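Local coordinates for hypothetical protein XCC0632 (Xanthomonas campestris pv. campestris, PDB 2IQI) that is of unknown function but is probably the auxiliary lipoprotein component of an ABC-type transport system, at residues 17-22 and 169-174; 137-142 and 182-187; 148-151 and 156-159. All coordinates share one frame; numbering follows the deposited sequence.

Interaction 1. Residues 17-22 and 169-174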
# COMPACT_ATOMS: atom_id res chain seq x y z
N VAL A 17 3.47 9.96 3.89
CA VAL A 17 2.12 9.50 3.78
C VAL A 17 1.47 9.70 5.12
O VAL A 17 1.71 8.96 6.06
CB VAL A 17 2.05 8.01 3.40
CG1 VAL A 17 0.65 7.47 3.62
CG2 VAL A 17 2.48 7.81 1.97
N ARG A 18 0.62 10.72 5.18
CA ARG A 18 -0.31 10.96 6.28
C ARG A 18 -1.75 10.62 5.83
O ARG A 18 -2.26 11.19 4.88
CB ARG A 18 -0.15 12.41 6.78
CG ARG A 18 1.33 12.78 6.90
CD ARG A 18 1.65 13.85 7.92
NE ARG A 18 3.08 13.84 8.25
CZ ARG A 18 3.66 13.06 9.17
NH1 ARG A 18 2.98 12.17 9.88
NH2 ARG A 18 4.97 13.16 9.38
N VAL A 19 -2.38 9.66 6.50
CA VAL A 19 -3.74 9.25 6.11
C VAL A 19 -4.79 9.87 7.01
O VAL A 19 -4.78 9.67 8.23
CB VAL A 19 -3.92 7.76 6.11
CG1 VAL A 19 -5.35 7.42 6.01
CG2 VAL A 19 -3.17 7.17 4.95
N THR A 20 -5.68 10.63 6.39
CA THR A 20 -6.74 11.33 7.08
C THR A 20 -7.81 10.34 7.51
O THR A 20 -8.42 9.67 6.66
CB THR A 20 -7.40 12.43 6.19
OG1 THR A 20 -6.40 13.35 5.74
CG2 THR A 20 -8.51 13.19 6.95
N PRO A 21 -8.08 10.28 8.83
CA PRO A 21 -9.13 9.45 9.41
C PRO A 21 -10.46 9.84 8.79
O PRO A 21 -10.73 11.04 8.59
CB PRO A 21 -9.13 9.84 10.89
CG PRO A 21 -8.01 10.77 11.09
CD PRO A 21 -7.37 11.11 9.83
N ASN A 22 -11.28 8.83 8.50
CA ASN A 22 -12.60 8.99 7.92
C ASN A 22 -13.69 8.85 8.98
O ASN A 22 -13.77 7.82 9.65
CB ASN A 22 -12.79 7.94 6.84
CG ASN A 22 -14.15 8.00 6.19
OD1 ASN A 22 -15.14 8.45 6.77
ND2 ASN A 22 -14.22 7.52 4.97
N VAL A 169 -4.07 4.34 -1.82
CA VAL A 169 -4.27 2.89 -1.59
C VAL A 169 -4.33 2.58 -0.10
O VAL A 169 -5.16 1.76 0.30
CB VAL A 169 -3.28 1.92 -2.39
CG1 VAL A 169 -1.92 1.76 -1.74
CG2 VAL A 169 -3.91 0.56 -2.60
N THR A 170 -3.49 3.24 0.71
CA THR A 170 -3.45 3.02 2.15
C THR A 170 -4.81 3.44 2.72
O THR A 170 -5.33 2.78 3.60
CB THR A 170 -2.32 3.85 2.83
OG1 THR A 170 -1.05 3.48 2.28
CG2 THR A 170 -2.27 3.66 4.32
N THR A 171 -5.38 4.53 2.21
CA THR A 171 -6.67 5.02 2.71
C THR A 171 -7.77 3.98 2.40
O THR A 171 -8.71 3.77 3.19
CB THR A 171 -7.04 6.39 2.08
OG1 THR A 171 -6.07 7.36 2.47
CG2 THR A 171 -8.33 6.85 2.58
N GLU A 172 -7.64 3.34 1.25
CA GLU A 172 -8.64 2.37 0.86
C GLU A 172 -8.45 1.10 1.70
O GLU A 172 -9.41 0.39 1.98
CB GLU A 172 -8.58 2.10 -0.65
CG GLU A 172 -9.17 3.21 -1.52
CD GLU A 172 -8.95 3.02 -3.08
OE1 GLU A 172 -8.80 1.85 -3.60
OE2 GLU A 172 -8.97 4.07 -3.79
N LEU A 173 -7.22 0.81 2.10
CA LEU A 173 -6.94 -0.42 2.83
C LEU A 173 -7.46 -0.34 4.25
O LEU A 173 -8.17 -1.21 4.73
CB LEU A 173 -5.45 -0.68 2.88
CG LEU A 173 -4.89 -1.47 1.73
CD1 LEU A 173 -3.34 -1.38 1.66
CD2 LEU A 173 -5.38 -2.87 2.01
N VAL A 174 -7.06 0.73 4.91
CA VAL A 174 -7.41 0.96 6.26
C VAL A 174 -8.93 0.89 6.44
O VAL A 174 -9.42 0.26 7.39
CB VAL A 174 -6.83 2.28 6.71
CG1 VAL A 174 -7.52 2.79 7.96
CG2 VAL A 174 -5.35 2.11 6.97
O HOH W 1 -7.02 9.92 3.69
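V19 lays both its methyls against T170 and T171, neighbours on helix 155-185. Its CG2 lies between the methyl of T170, CG2 to CG2 at 3.7 Å, and the hydroxyl of T171, while CG1 rests 3.6 Å from OG1 of T171. The first torsion of V19, with CG1 anti to the backbone N (chi1 167°), turns both branches to the helix. T170 can offer a methyl because its hydroxyl is turned back to its own helix and bonded to the O of L166; T171 OG1 is likewise bonded to the O of T167. The segment 17-22 is an irregular, extended run between strands 11-13 and 31-34, passing beside the long C-terminal helix without a direct hydrogen bond to it. This loop packs where helices 69-82 and 155-185 come together: T170 touches S76 and A80, V17 touches S76, and V19 touches A80. One water bridges loop and helix, donating to T171 OG1 at 3.0 Å and to T20 O at 3.3 Å. V19 and T170 are buried. W25, farther along the same loop, packs on V19 and V174.

Interaction 2. Residues 137-142 and 182-187; sequences RVVASR and QQDSQT
R137 starts out extended, CG anti to the backbone N (chi1 176°), and then bends at chi3 (61°), which turns its guanidinium toward the last turn of helix 155-185. D184 reaches back from the opposite direction with CG likewise anti to its N, and the two flat groups meet edge to edge, their planes 16° apart. The result is an end-on, two-nitrogen salt bridge: NH2 of R137 donates at 2.8 Å to OD1 of D184, which receives it on its syn lone pair, and NH1 of R137 donates to OD2 of D184 at 2.9 Å. A weak third bond runs from NH2 to OD2. The paired grip keeps the two groups nearly coplanar. Second partners fix both groups: R137 NE forms a salt bridge with D135, and D184 OD1 is also bonded to the hydroxyl of Y101. Beside the salt bridge V139 packs against the aspartate, its CG2 3.7 Å from D184 OD2 and its CG1 3.8 Å from D184 CB. At the helix end, the O of D184 accepts from both N and OG1 of T187, the latter at 3.2 Å. V139 and A140 both face L130 in a classic beta bulge. This surface contact thus joins the start of strand 137-149, paired with strand 121-132, to the C-terminal end of helix 155-185, with Y101 of strand 101-110 touching V139.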
# COMPACT_ATOMS: atom_id res chain seq x y z
N ARG A 137 -9.19 -18.31 9.09
CA ARG A 137 -10.43 -18.23 8.31
C ARG A 137 -10.39 -16.97 7.49
O ARG A 137 -10.29 -15.86 8.02
CB ARG A 137 -11.67 -18.20 9.24
CG ARG A 137 -13.03 -18.02 8.52
CD ARG A 137 -14.19 -18.13 9.48
NE ARG A 137 -14.12 -17.09 10.50
CZ ARG A 137 -14.54 -15.84 10.32
NH1 ARG A 137 -15.05 -15.50 9.15
NH2 ARG A 137 -14.45 -14.92 11.29
N VAL A 138 -10.47 -17.13 6.18
CA VAL A 138 -10.51 -15.97 5.30
C VAL A 138 -11.81 -15.22 5.46
O VAL A 138 -12.86 -15.74 5.13
CB VAL A 138 -10.27 -16.36 3.86
CG1 VAL A 138 -10.17 -15.11 3.02
CG2 VAL A 138 -8.97 -17.19 3.78
N VAL A 139 -11.72 -14.01 6.01
CA VAL A 139 -12.88 -13.17 6.17
C VAL A 139 -13.29 -12.59 4.83
O VAL A 139 -14.43 -12.67 4.45
CB VAL A 139 -12.63 -12.07 7.18
CG1 VAL A 139 -13.73 -11.04 7.11
CG2 VAL A 139 -12.54 -12.64 8.57
N ALA A 140 -12.34 -12.03 4.10
CA ALA A 140 -12.55 -11.46 2.77
C ALA A 140 -11.20 -11.11 2.15
O ALA A 140 -10.14 -11.17 2.79
CB ALA A 140 -13.41 -10.23 2.83
N SER A 141 -11.27 -10.73 0.88
CA SER A 141 -10.11 -10.53 0.07
C SER A 141 -10.54 -9.47 -0.90
O SER A 141 -11.72 -9.42 -1.23
CB SER A 141 -9.77 -11.81 -0.68
OG SER A 141 -8.40 -11.81 -1.07
N ARG A 142 -9.61 -8.62 -1.32
CA ARG A 142 -9.90 -7.55 -2.26
C ARG A 142 -8.65 -7.04 -2.94
O ARG A 142 -7.64 -6.77 -2.30
CB ARG A 142 -10.60 -6.38 -1.57
CG ARG A 142 -10.90 -5.30 -2.56
CD ARG A 142 -11.67 -4.16 -2.03
NE ARG A 142 -13.05 -4.51 -1.78
CZ ARG A 142 -13.97 -3.64 -1.38
NH1 ARG A 142 -13.65 -2.35 -1.20
NH2 ARG A 142 -15.21 -4.05 -1.16
N GLN A 182 -15.02 -5.30 11.26
CA GLN A 182 -16.15 -5.01 12.11
C GLN A 182 -17.43 -5.76 11.70
O GLN A 182 -18.21 -6.16 12.55
CB GLN A 182 -16.38 -3.51 12.13
CG GLN A 182 -17.42 -3.00 13.13
CD GLN A 182 -17.12 -3.37 14.59
OE1 GLN A 182 -16.12 -4.04 14.92
NE2 GLN A 182 -18.00 -2.93 15.47
N GLN A 183 -17.66 -5.96 10.41
CA GLN A 183 -18.86 -6.68 10.02
C GLN A 183 -18.69 -8.13 10.37
O GLN A 183 -19.69 -8.81 10.66
CB GLN A 183 -19.24 -6.46 8.55
CG GLN A 183 -19.96 -5.12 8.39
CD GLN A 183 -20.05 -4.57 6.95
OE1 GLN A 183 -19.44 -5.10 6.00
NE2 GLN A 183 -20.83 -3.49 6.80
N ASP A 184 -17.45 -8.62 10.35
CA ASP A 184 -17.19 -10.01 10.70
C ASP A 184 -17.32 -10.17 12.19
O ASP A 184 -17.89 -11.13 12.66
CB ASP A 184 -15.82 -10.48 10.28
CG ASP A 184 -15.56 -11.93 10.68
OD1 ASP A 184 -14.96 -12.19 11.74
OD2 ASP A 184 -15.95 -12.83 9.91
N SER A 185 -16.81 -9.20 12.94
CA SER A 185 -16.75 -9.32 14.38
C SER A 185 -18.15 -9.42 14.97
O SER A 185 -18.36 -10.09 15.97
CB SER A 185 -16.00 -8.15 14.99
OG SER A 185 -16.68 -7.65 16.11
N GLN A 186 -19.12 -8.79 14.31
CA GLN A 186 -20.48 -8.73 14.81
C GLN A 186 -21.31 -9.99 14.55
O GLN A 186 -22.52 -9.95 14.70
CB GLN A 186 -21.17 -7.49 14.24
CG GLN A 186 -20.65 -6.25 14.93
CD GLN A 186 -21.21 -4.93 14.40
OE1 GLN A 186 -21.01 -4.55 13.23
NE2 GLN A 186 -21.90 -4.18 15.29
N THR A 187 -20.65 -11.09 14.16
CA THR A 187 -21.33 -12.35 13.83
C THR A 187 -20.71 -13.53 14.59
O THR A 187 -19.83 -13.35 15.46
CB THR A 187 -21.40 -12.66 12.25
OG1 THR A 187 -20.17 -13.23 11.77
CG2 THR A 187 -21.75 -11.42 11.40

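Interaction 3. Residues 148-151 and 156-159; sequences RPSS and AAVA
S150 points its hydroxyl at the first turn of helix 155-185, where OG lies 3.4 Å from both CB and C of A157. The oxygen therefore sits against the methyl and the adjoining backbone of the alanine. V158 adds a looser touch: its CG2 is 4.1 Å from S150 OG, although V158 sets off away from the loop. Beside this, the backbone N of S151 comes 4.3 Å from A157 CB. No hydrogen bond joins the two segments; they meet by van der Waals contact, and small side chains let the backbones come close, with the CA atoms of S150 and V158 5.5 Å apart. The serine oxygen has its polar partner in the connecting residues, a hydrogen bond with the O of S152. OG being anti to the backbone N (chi1 170°) sends it out toward the helix. Further out, S150 is paired through its backbone with P120, and R148, which pairs with A122, sends NH1 to Q168 OE1 on the same helix. The contact closes the short connection from the end of strand 137-149 into helix 155-185, whose A156 and A159 touch Y13 of strand 11-13 and whose V158 touches Y60.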
# COMPACT_ATOMS: atom_id res chain seq x y z
N ARG A 148 -1.81 7.08 -10.46
CA ARG A 148 -1.92 8.55 -10.40
C ARG A 148 -0.96 9.16 -11.39
O ARG A 148 0.24 8.90 -11.32
CB ARG A 148 -1.68 9.07 -8.98
CG ARG A 148 -2.71 8.58 -7.93
CD ARG A 148 -4.09 9.24 -8.04
NE ARG A 148 -3.98 10.67 -7.71
CZ ARG A 148 -4.23 11.19 -6.51
NH1 ARG A 148 -4.65 10.40 -5.52
NH2 ARG A 148 -4.09 12.50 -6.30
N PRO A 149 -1.48 9.98 -12.33
CA PRO A 149 -0.60 10.52 -13.39
C PRO A 149 0.42 11.43 -12.75
O PRO A 149 0.10 12.15 -11.80
CB PRO A 149 -1.55 11.34 -14.26
CG PRO A 149 -2.64 11.77 -13.28
CD PRO A 149 -2.84 10.53 -12.41
N SER A 150 1.64 11.32 -13.25
CA SER A 150 2.75 12.15 -12.89
C SER A 150 2.73 13.36 -13.80
O SER A 150 2.23 13.27 -14.91
CB SER A 150 4.02 11.37 -13.14
OG SER A 150 5.13 12.22 -13.02
N SER A 151 3.28 14.48 -13.36
CA SER A 151 3.20 15.67 -14.16
C SER A 151 4.39 15.97 -15.07
O SER A 151 4.23 16.71 -16.08
CB SER A 151 2.68 16.88 -13.36
OG SER A 151 3.28 17.06 -12.13
N ALA A 156 11.74 12.98 -9.76
CA ALA A 156 11.00 13.79 -8.73
C ALA A 156 9.47 13.91 -8.95
O ALA A 156 8.70 13.89 -7.97
CB ALA A 156 11.60 15.17 -8.55
N ALA A 157 9.02 14.07 -10.20
CA ALA A 157 7.60 14.12 -10.47
C ALA A 157 6.97 12.73 -10.21
O ALA A 157 5.85 12.61 -9.68
CB ALA A 157 7.32 14.61 -11.93
N VAL A 158 7.72 11.70 -10.56
CA VAL A 158 7.27 10.33 -10.42
C VAL A 158 7.08 9.95 -8.93
O VAL A 158 6.10 9.30 -8.56
CB VAL A 158 8.26 9.36 -11.12
CG1 VAL A 158 7.92 7.92 -10.79
CG2 VAL A 158 8.22 9.57 -12.61
N ALA A 159 8.02 10.38 -8.10
CA ALA A 159 7.99 10.11 -6.69
C ALA A 159 6.84 10.84 -6.05
O ALA A 159 6.20 10.32 -5.14
CB ALA A 159 9.29 10.52 -6.09

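From the N terminus, the chain passes strand 11-13 and enters the loop 17-22, which meets residues 169-174 of helix 155-185; interaction 1 thus closes a loop of 146 residues. Strand 137-149 begins inside that loop, and its first residues meet the helix end at 182-187, closing a loop of 39 residues, so interaction 2 crosses interaction 1. Interaction 3, between 148-151 and 156-159, closes a short loop with four residues between its segments, nested within both. All three use helix 155-185: its start is held to the strand end, its middle to the N-terminal loop, and its end to the strand start. Interactions 2 and 3 lie on opposite sides of the chain's centre, their centres about 35 Å apart.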